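Local structure of transcriptional regulator, MarR family (Bacillus cereus, 4XRF) at residues Lys16-Gln19 and Thr20-Glu24; Asp126-Arg129 and Leu130-Leu134; Lys133-Thr136 and Ile137-Gly140. The protein probably binds DNA as a winged helix-turn-helix transcription factor of the MarR family, and is seen here with isoquinoline and lauric acid bound. All blocks are in the same frame, centred on the assembly; numbering follows the deposited sequence.

Interaction 1: Lys16-Gln19 and Thr20-Glu24; sequences KKMQ and TELLE. With DAO (lauric acid), chain F; ISQ (isoquinoline), chain E; DAO (lauric acid), chain B.
Lys16 meets the next turn of helix 4-29 through its carbonyl, which takes a weak hydrogen bond from Thr20 OG1; the hydroxyl stands beside the backbone N (chi1 -49°), and the 3.3 Å from Thr20 OG1 to Lys16 O is long. The Lys16 side chain turns instead to the carboxylate end of a lauric acid, bending at its last torsion, and NZ makes a weak hydrogen bond of 3.4 Å to ligand O2; with Gln19 it lines the lauric acid pocket. Lys17 and Glu21 cross at a slant: Lys17 CE is nearest Glu21 OE2 at 3.6 Å, and NZ, 4.1 Å from the same oxygen, is too far for a salt bridge, leaving any attraction probably weak. Met18 O accepts Leu22 N at 2.9 Å, and on its ligand side Met18 CG comes within 3.3 Å of isoquinoline C1. Gln19 O receives Leu23 N at 3.0 Å, an i to i+4 bond, and Leu23 CD2 lies 4.0 Å from C5 of a second lauric acid. Helix 110-116 of the same chain packs here, Ile112 touching Glu21 and Leu22 and Phe116 touching Met18, and Gln8 of the second subunit packs on Met18 and Leu22.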
loop_
_atom_site.group_PDB
_atom_site.type_symbol
_atom_site.label_atom_id
_atom_site.label_comp_id
_atom_site.label_asym_id
_atom_site.label_seq_id
_atom_site.Cartn_x
_atom_site.Cartn_y
_atom_site.Cartn_z
ATOM N N LYS A 16 -9.158 1.316 0.088
ATOM C CA LYS A 16 -8.510 1.449 -1.201
ATOM C C LYS A 16 -8.683 2.884 -1.742
ATOM O O LYS A 16 -7.725 3.493 -2.231
ATOM C CB LYS A 16 -9.150 0.426 -2.143
ATOM C CG LYS A 16 -8.396 0.061 -3.402
ATOM C CD LYS A 16 -9.110 -1.095 -4.095
ATOM C CE LYS A 16 -8.734 -1.214 -5.565
ATOM N NZ LYS A 16 -9.393 -0.179 -6.414
ATOM N N LYS A 17 -9.901 3.418 -1.650
ATOM C CA LYS A 17 -10.183 4.810 -2.009
ATOM C C LYS A 17 -9.547 5.812 -1.024
ATOM O O LYS A 17 -8.932 6.794 -1.436
ATOM C CB LYS A 17 -11.696 5.034 -2.100
ATOM C CG LYS A 17 -12.103 6.407 -2.592
ATOM C CD LYS A 17 -11.980 6.522 -4.109
ATOM C CE LYS A 17 -12.264 7.943 -4.551
ATOM N NZ LYS A 17 -12.196 8.115 -6.031
ATOM N N MET A 18 -9.692 5.555 0.273
ATOM C CA MET A 18 -9.150 6.433 1.320
ATOM C C MET A 18 -7.615 6.550 1.282
ATOM O O MET A 18 -7.058 7.591 1.610
ATOM C CB MET A 18 -9.609 5.948 2.699
ATOM C CG MET A 18 -10.128 7.036 3.625
ATOM S SD MET A 18 -11.649 7.774 3.009
ATOM C CE MET A 18 -12.647 7.854 4.485
ATOM N N GLN A 19 -6.941 5.479 0.878
ATOM C CA GLN A 19 -5.481 5.453 0.754
ATOM C C GLN A 19 -4.945 6.424 -0.310
ATOM O O GLN A 19 -3.935 7.099 -0.100
ATOM C CB GLN A 19 -5.036 4.035 0.422
ATOM C CG GLN A 19 -3.573 3.758 0.668
ATOM C CD GLN A 19 -3.307 2.280 0.831
ATOM O OE1 GLN A 19 -3.799 1.645 1.768
ATOM N NE2 GLN A 19 -2.531 1.717 -0.087
ATOM N N THR A 20 -5.618 6.476 -1.452
ATOM C CA THR A 20 -5.296 7.437 -2.496
ATOM C C THR A 20 -5.436 8.868 -1.965
ATOM O O THR A 20 -4.611 9.722 -2.249
ATOM C CB THR A 20 -6.241 7.252 -3.702
ATOM O OG1 THR A 20 -6.288 5.861 -4.045
ATOM C CG2 THR A 20 -5.790 8.079 -4.923
ATOM N N GLU A 21 -6.492 9.122 -1.198
ATOM C CA GLU A 21 -6.747 10.465 -0.702
ATOM C C GLU A 21 -5.749 10.838 0.402
ATOM O O GLU A 21 -5.361 11.992 0.527
ATOM C CB GLU A 21 -8.197 10.609 -0.210
ATOM C CG GLU A 21 -9.289 10.155 -1.189
ATOM C CD GLU A 21 -9.332 10.942 -2.477
ATOM O OE1 GLU A 21 -8.690 12.011 -2.556
ATOM O OE2 GLU A 21 -10.018 10.492 -3.428
ATOM N N LEU A 22 -5.301 9.844 1.162
ATOM C CA LEU A 22 -4.373 10.081 2.260
ATOM C C LEU A 22 -2.969 10.304 1.723
ATOM O O LEU A 22 -2.190 11.048 2.315
ATOM C CB LEU A 22 -4.399 8.920 3.275
ATOM C CG LEU A 22 -5.290 8.987 4.527
ATOM C CD1 LEU A 22 -6.230 10.182 4.579
ATOM C CD2 LEU A 22 -6.080 7.699 4.692
ATOM N N LEU A 23 -2.641 9.671 0.601
ATOM C CA LEU A 23 -1.350 9.938 -0.036
ATOM C C LEU A 23 -1.311 11.382 -0.560
ATOM O O LEU A 23 -0.296 12.065 -0.427
ATOM C CB LEU A 23 -1.032 8.923 -1.141
ATOM C CG LEU A 23 0.220 9.168 -2.006
ATOM C CD1 LEU A 23 1.506 9.253 -1.174
ATOM C CD2 LEU A 23 0.343 8.105 -3.090
ATOM N N GLU A 24 -2.421 11.845 -1.134
ATOM C CA GLU A 24 -2.539 13.245 -1.550
ATOM C C GLU A 24 -2.313 14.166 -0.348
ATOM O O GLU A 24 -1.579 15.147 -0.426
ATOM C CB GLU A 24 -3.912 13.510 -2.177
ATOM C CG GLU A 24 -4.042 14.864 -2.887
ATOM C CD GLU A 24 -4.297 16.029 -1.925
ATOM O OE1 GLU A 24 -4.670 15.792 -0.754
ATOM O OE2 GLU A 24 -4.127 17.198 -2.339
HETATM O O1 DAO F . -6.050 1.837 -5.583
HETATM O O2 DAO F . -6.059 0.266 -7.109
HETATM C C1 DAO F . -5.484 0.901 -6.193
HETATM C C2 DAO F . -4.057 0.524 -5.830
HETATM C C3 DAO F . -3.726 0.789 -4.359
HETATM C C4 DAO F . -3.594 -0.509 -3.562
HETATM C C5 DAO F . -4.840 -0.761 -2.717
HETATM C C6 DAO F . -4.555 -1.673 -1.528
HETATM C C7 DAO F . -5.802 -1.829 -0.660
HETATM C C8 DAO F . -5.491 -1.716 0.833
HETATM C C9 DAO F . -6.780 -1.579 1.641
HETATM C C10 DAO F . -6.533 -1.103 3.069
HETATM C C11 DAO F . -7.564 -1.695 4.027
HETATM C C12 DAO F . -7.854 -0.769 5.189
HETATM C C1 ISQ E . -10.295 5.466 6.506
HETATM N N2 ISQ E . -10.761 6.624 7.022
HETATM C C3 ISQ E . -11.993 6.731 7.570
HETATM C C4 ISQ E . -12.876 5.647 7.625
HETATM C C4A ISQ E . -12.462 4.421 7.112
HETATM C C5 ISQ E . -13.281 3.300 7.129
HETATM C C6 ISQ E . -12.804 2.098 6.598
HETATM C C7 ISQ E . -11.524 2.000 6.044
HETATM C C8 ISQ E . -10.666 3.102 6.001
HETATM C C8A ISQ E . -11.099 4.322 6.524
HETATM O O1 DAO B . -1.893 4.758 -6.703
HETATM O O2 DAO B . -2.407 6.763 -5.983
HETATM C C1 DAO B . -2.263 5.532 -5.789
HETATM C C2 DAO B . -2.562 4.972 -4.407
HETATM C C3 DAO B . -1.725 3.737 -4.071
HETATM C C4 DAO B . -0.660 4.041 -3.017
HETATM C C5 DAO B . 0.718 4.183 -3.657
HETATM C C6 DAO B . 1.845 3.923 -2.662
HETATM C C7 DAO B . 3.203 3.987 -3.360
HETATM C C8 DAO B . 4.130 2.846 -2.938
HETATM C C9 DAO B . 5.344 2.772 -3.862
HETATM C C10 DAO B . 6.107 1.458 -3.729
HETATM C C11 DAO B . 7.599 1.666 -3.973
HETATM C C12 DAO B . 8.251 0.440 -4.575
#

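Interaction 2: Asp126-Arg129 and Leu130-Leu134; sequences DLLR and LFEKL. With ISQ (isoquinoline), chain C.
Leu127 and Phe131 form the apolar, close-packed side of this stretch of helix 121-139, their side chains running alongside each other in the same direction. Leu127 CG sits over one face of the Phe131 ring in a CH-pi contact, 4.2 Å from the centroid and 16° off the normal, while Leu127 CD1 reaches Phe131 CE1 at 3.7 Å. With CG beside its own backbone N (chi1 -81°), the ring extends to isoquinoline, Phe131 CE1 lying 3.5 Å from ligand C5; Phe131 and Leu134 are both residues of that pocket. The backbone here is regular: Phe131 N gives a 2.8 Å bond to Leu127 O. The open side is at Asp126 and Arg129. Arg129 bends at chi2, and its NH1 forms a 2.9 Å salt bridge with OE1 of the buried Glu132, a single N-O pair with the planes 74° apart. Glu132 OE2 rests 3.6 Å from Leu128 CD1 and has a weak, long ion pair with Lys6 of the second subunit. That subunit's Leu10 packs on Leu128 and Glu132 and its Ala11 on Phe131, consistent with the dimer interface that terminal helices build in MarR proteins; Tyr58, from a loop of the same chain, touches Arg129 and Glu132.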
loop_
_atom_site.group_PDB
_atom_site.type_symbol
_atom_site.label_atom_id
_atom_site.label_comp_id
_atom_site.label_asym_id
_atom_site.label_seq_id
_atom_site.Cartn_x
_atom_site.Cartn_y
_atom_site.Cartn_z
ATOM N N ASP A 126 -19.891 7.996 16.843
ATOM C CA ASP A 126 -20.000 6.521 16.881
ATOM C C ASP A 126 -18.791 5.832 16.233
ATOM O O ASP A 126 -18.234 4.899 16.794
ATOM C CB ASP A 126 -21.260 6.028 16.151
ATOM C CG ASP A 126 -22.561 6.387 16.868
ATOM O OD1 ASP A 126 -22.598 6.392 18.126
ATOM O OD2 ASP A 126 -23.568 6.639 16.156
ATOM N N LEU A 127 -18.420 6.285 15.038
ATOM C CA LEU A 127 -17.292 5.724 14.306
ATOM C C LEU A 127 -16.007 5.938 15.104
ATOM O O LEU A 127 -15.191 5.020 15.265
ATOM C CB LEU A 127 -17.183 6.374 12.914
ATOM C CG LEU A 127 -16.226 5.774 11.884
ATOM C CD1 LEU A 127 -16.613 4.343 11.537
ATOM C CD2 LEU A 127 -16.185 6.632 10.621
ATOM N N LEU A 128 -15.834 7.153 15.608
ATOM C CA LEU A 128 -14.649 7.490 16.378
ATOM C C LEU A 128 -14.513 6.585 17.605
ATOM O O LEU A 128 -13.422 6.082 17.872
ATOM C CB LEU A 128 -14.657 8.968 16.778
ATOM C CG LEU A 128 -13.580 9.397 17.778
ATOM C CD1 LEU A 128 -12.208 9.329 17.119
ATOM C CD2 LEU A 128 -13.861 10.782 18.339
ATOM N N ARG A 129 -15.605 6.357 18.335
ATOM C CA ARG A 129 -15.521 5.498 19.546
ATOM C C ARG A 129 -15.262 4.032 19.176
ATOM O O ARG A 129 -14.526 3.345 19.869
ATOM C CB ARG A 129 -16.758 5.634 20.446
ATOM C CG ARG A 129 -16.434 5.918 21.913
ATOM C CD ARG A 129 -15.732 4.747 22.626
ATOM N NE ARG A 129 -15.277 5.077 23.980
ATOM C CZ ARG A 129 -14.000 5.249 24.336
ATOM N NH1 ARG A 129 -13.024 5.125 23.446
ATOM N NH2 ARG A 129 -13.697 5.539 25.594
ATOM N N LEU A 130 -15.851 3.569 18.064
ATOM C CA LEU A 130 -15.553 2.221 17.557
ATOM C C LEU A 130 -14.080 2.056 17.135
ATOM O O LEU A 130 -13.466 1.017 17.398
ATOM C CB LEU A 130 -16.491 1.837 16.409
ATOM C CG LEU A 130 -17.962 1.686 16.830
ATOM C CD1 LEU A 130 -18.863 1.755 15.610
ATOM C CD2 LEU A 130 -18.207 0.415 17.642
ATOM N N PHE A 131 -13.528 3.086 16.497
ATOM C CA PHE A 131 -12.121 3.085 16.100
ATOM C C PHE A 131 -11.190 3.142 17.316
ATOM O O PHE A 131 -10.146 2.496 17.334
ATOM C CB PHE A 131 -11.817 4.255 15.153
ATOM C CG PHE A 131 -12.194 4.002 13.723
ATOM C CD1 PHE A 131 -12.948 2.895 13.358
ATOM C CD2 PHE A 131 -11.820 4.905 12.736
ATOM C CE1 PHE A 131 -13.313 2.684 12.038
ATOM C CE2 PHE A 131 -12.176 4.702 11.417
ATOM C CZ PHE A 131 -12.920 3.587 11.060
ATOM N N GLU A 132 -11.563 3.932 18.316
ATOM C CA GLU A 132 -10.780 4.019 19.545
ATOM C C GLU A 132 -10.797 2.657 20.253
ATOM O O GLU A 132 -9.771 2.191 20.756
ATOM C CB GLU A 132 -11.317 5.128 20.461
ATOM C CG GLU A 132 -10.998 6.537 19.970
ATOM C CD GLU A 132 -11.713 7.636 20.751
ATOM O OE1 GLU A 132 -12.620 7.333 21.552
ATOM O OE2 GLU A 132 -11.362 8.822 20.562
ATOM N N LYS A 133 -11.954 2.003 20.249
ATOM C CA LYS A 133 -12.038 0.674 20.841
ATOM C C LYS A 133 -11.169 -0.316 20.055
ATOM O O LYS A 133 -10.389 -1.053 20.658
ATOM C CB LYS A 133 -13.484 0.183 20.948
ATOM C CG LYS A 133 -13.627 -0.895 22.006
ATOM C CD LYS A 133 -15.027 -1.485 22.079
ATOM C CE LYS A 133 -15.108 -2.409 23.294
ATOM N NZ LYS A 133 -16.276 -3.323 23.196
ATOM N N LEU A 134 -11.296 -0.316 18.722
ATOM C CA LEU A 134 -10.471 -1.189 17.880
ATOM C C LEU A 134 -8.973 -0.949 18.082
ATOM O O LEU A 134 -8.205 -1.900 18.199
ATOM C CB LEU A 134 -10.809 -1.044 16.398
ATOM C CG LEU A 134 -11.819 -2.024 15.794
ATOM C CD1 LEU A 134 -12.006 -1.669 14.329
ATOM C CD2 LEU A 134 -11.353 -3.470 15.952
HETATM C C1 ISQ C . -10.152 -2.529 8.291
HETATM N N2 ISQ C . -10.988 -3.501 8.718
HETATM C C3 ISQ C . -11.885 -3.302 9.711
HETATM C C4 ISQ C . -11.995 -2.075 10.374
HETATM C C4A ISQ C . -11.165 -1.028 9.986
HETATM C C5 ISQ C . -11.213 0.218 10.598
HETATM C C6 ISQ C . -10.351 1.228 10.160
HETATM C C7 ISQ C . -9.437 1.011 9.125
HETATM C C8 ISQ C . -9.348 -0.228 8.483
HETATM C C8A ISQ C . -10.193 -1.264 8.885
#

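Interaction 3: Lys133-Thr136 and Ile137-Gly140; sequences KLET and IICG
Successive i to i+4 backbone bonds carry helix 121-139 to its C-terminal end, with Ile137 N to Lys133 O and Ile138 N to Leu134 O both 2.9 Å long, until Gly140 leaves helical geometry with positive phi (73°). These are the last two turns of a long helix in a MarR-type winged helix-turn-helix protein, ending in that glycine. Cys139 N still gives a 2.8 Å bond to Glu135 O, but the final one, Gly140 N to Thr136 O, is weak: its length is 3.0 Å and its N-H...O angle only 127°, evidence that the chain is already turning away from the helical path. Ile137 and Ile138 share one conformation, with CG1 beside the backbone N (chi1 -70° in both), and this folds each longer branch back along the preceding turn. Ile137 CG1 consequently lies 3.3 Å from Lys133 O, while Ile138 CG1 lies 3.4 Å from Leu134 O. The two side chains pack on His118 and Tyr115 of the second subunit, respectively. Lys133 NZ forms a salt bridge with Glu123 of that subunit. Nearer the backbone, Lys133 CG is 4.3 Å from Ile137 CD1, an aliphatic contact. Thr136 uses its hydroxyl within the helix, OG1 being hydrogen-bonded to Glu132 O one turn earlier, while Tyr58 of the same chain touches the side chain. Glu135 leaves the backbone with CG anti to N and then bends at chi2, which turns its carboxylate along the helix to Cys139. Its side chain touches Tyr58 and Val59 of the same chain and Ser13 of the second subunit. At the carboxylate, Cys139 SG ends 3.2 Å from Glu135 OE1.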
loop_
_atom_site.group_PDB
_atom_site.type_symbol
_atom_site.label_atom_id
_atom_site.label_comp_id
_atom_site.label_asym_id
_atom_site.label_seq_id
_atom_site.Cartn_x
_atom_site.Cartn_y
_atom_site.Cartn_z
ATOM N N LYS A 133 -11.954 2.003 20.249
ATOM C CA LYS A 133 -12.038 0.674 20.841
ATOM C C LYS A 133 -11.169 -0.316 20.055
ATOM O O LYS A 133 -10.389 -1.053 20.658
ATOM C CB LYS A 133 -13.484 0.183 20.948
ATOM C CG LYS A 133 -13.627 -0.895 22.006
ATOM C CD LYS A 133 -15.027 -1.485 22.079
ATOM C CE LYS A 133 -15.108 -2.409 23.294
ATOM N NZ LYS A 133 -16.276 -3.323 23.196
ATOM N N LEU A 134 -11.296 -0.316 18.722
ATOM C CA LEU A 134 -10.471 -1.189 17.880
ATOM C C LEU A 134 -8.973 -0.949 18.082
ATOM O O LEU A 134 -8.205 -1.900 18.199
ATOM C CB LEU A 134 -10.809 -1.044 16.398
ATOM C CG LEU A 134 -11.819 -2.024 15.794
ATOM C CD1 LEU A 134 -12.006 -1.669 14.329
ATOM C CD2 LEU A 134 -11.353 -3.470 15.952
ATOM N N GLU A 135 -8.569 0.316 18.121
ATOM C CA GLU A 135 -7.175 0.647 18.416
ATOM C C GLU A 135 -6.708 0.090 19.760
ATOM O O GLU A 135 -5.597 -0.448 19.865
ATOM C CB GLU A 135 -6.916 2.155 18.349
ATOM C CG GLU A 135 -5.437 2.508 18.468
ATOM C CD GLU A 135 -4.623 2.095 17.247
ATOM O OE1 GLU A 135 -4.495 0.877 16.972
ATOM O OE2 GLU A 135 -4.098 2.991 16.559
ATOM N N THR A 136 -7.554 0.221 20.778
ATOM C CA THR A 136 -7.261 -0.305 22.117
ATOM C C THR A 136 -7.087 -1.825 22.104
ATOM O O THR A 136 -6.205 -2.369 22.786
ATOM C CB THR A 136 -8.365 0.079 23.130
ATOM O OG1 THR A 136 -8.415 1.504 23.243
ATOM C CG2 THR A 136 -8.074 -0.494 24.510
ATOM N N ILE A 137 -7.934 -2.497 21.326
ATOM C CA ILE A 137 -7.903 -3.954 21.227
ATOM C C ILE A 137 -6.599 -4.368 20.553
ATOM O O ILE A 137 -5.923 -5.275 21.014
ATOM C CB ILE A 137 -9.120 -4.484 20.426
ATOM C CG1 ILE A 137 -10.413 -4.289 21.238
ATOM C CG2 ILE A 137 -8.921 -5.957 20.072
ATOM C CD1 ILE A 137 -11.682 -4.343 20.401
ATOM N N ILE A 138 -6.247 -3.668 19.478
ATOM C CA ILE A 138 -5.040 -3.956 18.708
ATOM C C ILE A 138 -3.745 -3.633 19.469
ATOM O O ILE A 138 -2.802 -4.419 19.429
ATOM C CB ILE A 138 -5.052 -3.241 17.334
ATOM C CG1 ILE A 138 -6.101 -3.872 16.415
ATOM C CG2 ILE A 138 -3.680 -3.334 16.675
ATOM C CD1 ILE A 138 -6.549 -2.979 15.273
ATOM N N CYS A 139 -3.704 -2.504 20.175
ATOM C CA CYS A 139 -2.459 -2.043 20.808
ATOM C C CYS A 139 -2.246 -2.530 22.235
ATOM O O CYS A 139 -1.159 -2.360 22.784
ATOM C CB CYS A 139 -2.341 -0.522 20.760
ATOM S SG CYS A 139 -2.187 0.130 19.090
ATOM N N GLY A 140 -3.276 -3.128 22.831
ATOM C CA GLY A 140 -3.213 -3.611 24.217
ATOM C C GLY A 140 -3.241 -2.494 25.252
ATOM O O GLY A 140 -2.730 -2.656 26.366
#

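Overall arrangement
Interactions 2 and 3 are overlapping stretches of helix 121-139, sharing Lys133 and Leu134, with centres 10 Å apart. Interaction 1 lies on helix 4-29, far away in sequence: its centre is 20 Å from that of interaction 2, with nearest atoms about 7 Å apart, and 23 Å from that of interaction 3, with nearest atoms about 13 Å apart. Both helices contribute to the isoquinoline pocket, through Gln8 and Ala11 and through Phe131 and Leu134; the Ala11 packed on Phe131 is that of the second subunit. Leu134 carries the pocket into interaction 3. Lauric acid lies against Phe12, Lys16 and Gln19 of helix 4-29. All three contacts touch the second subunit.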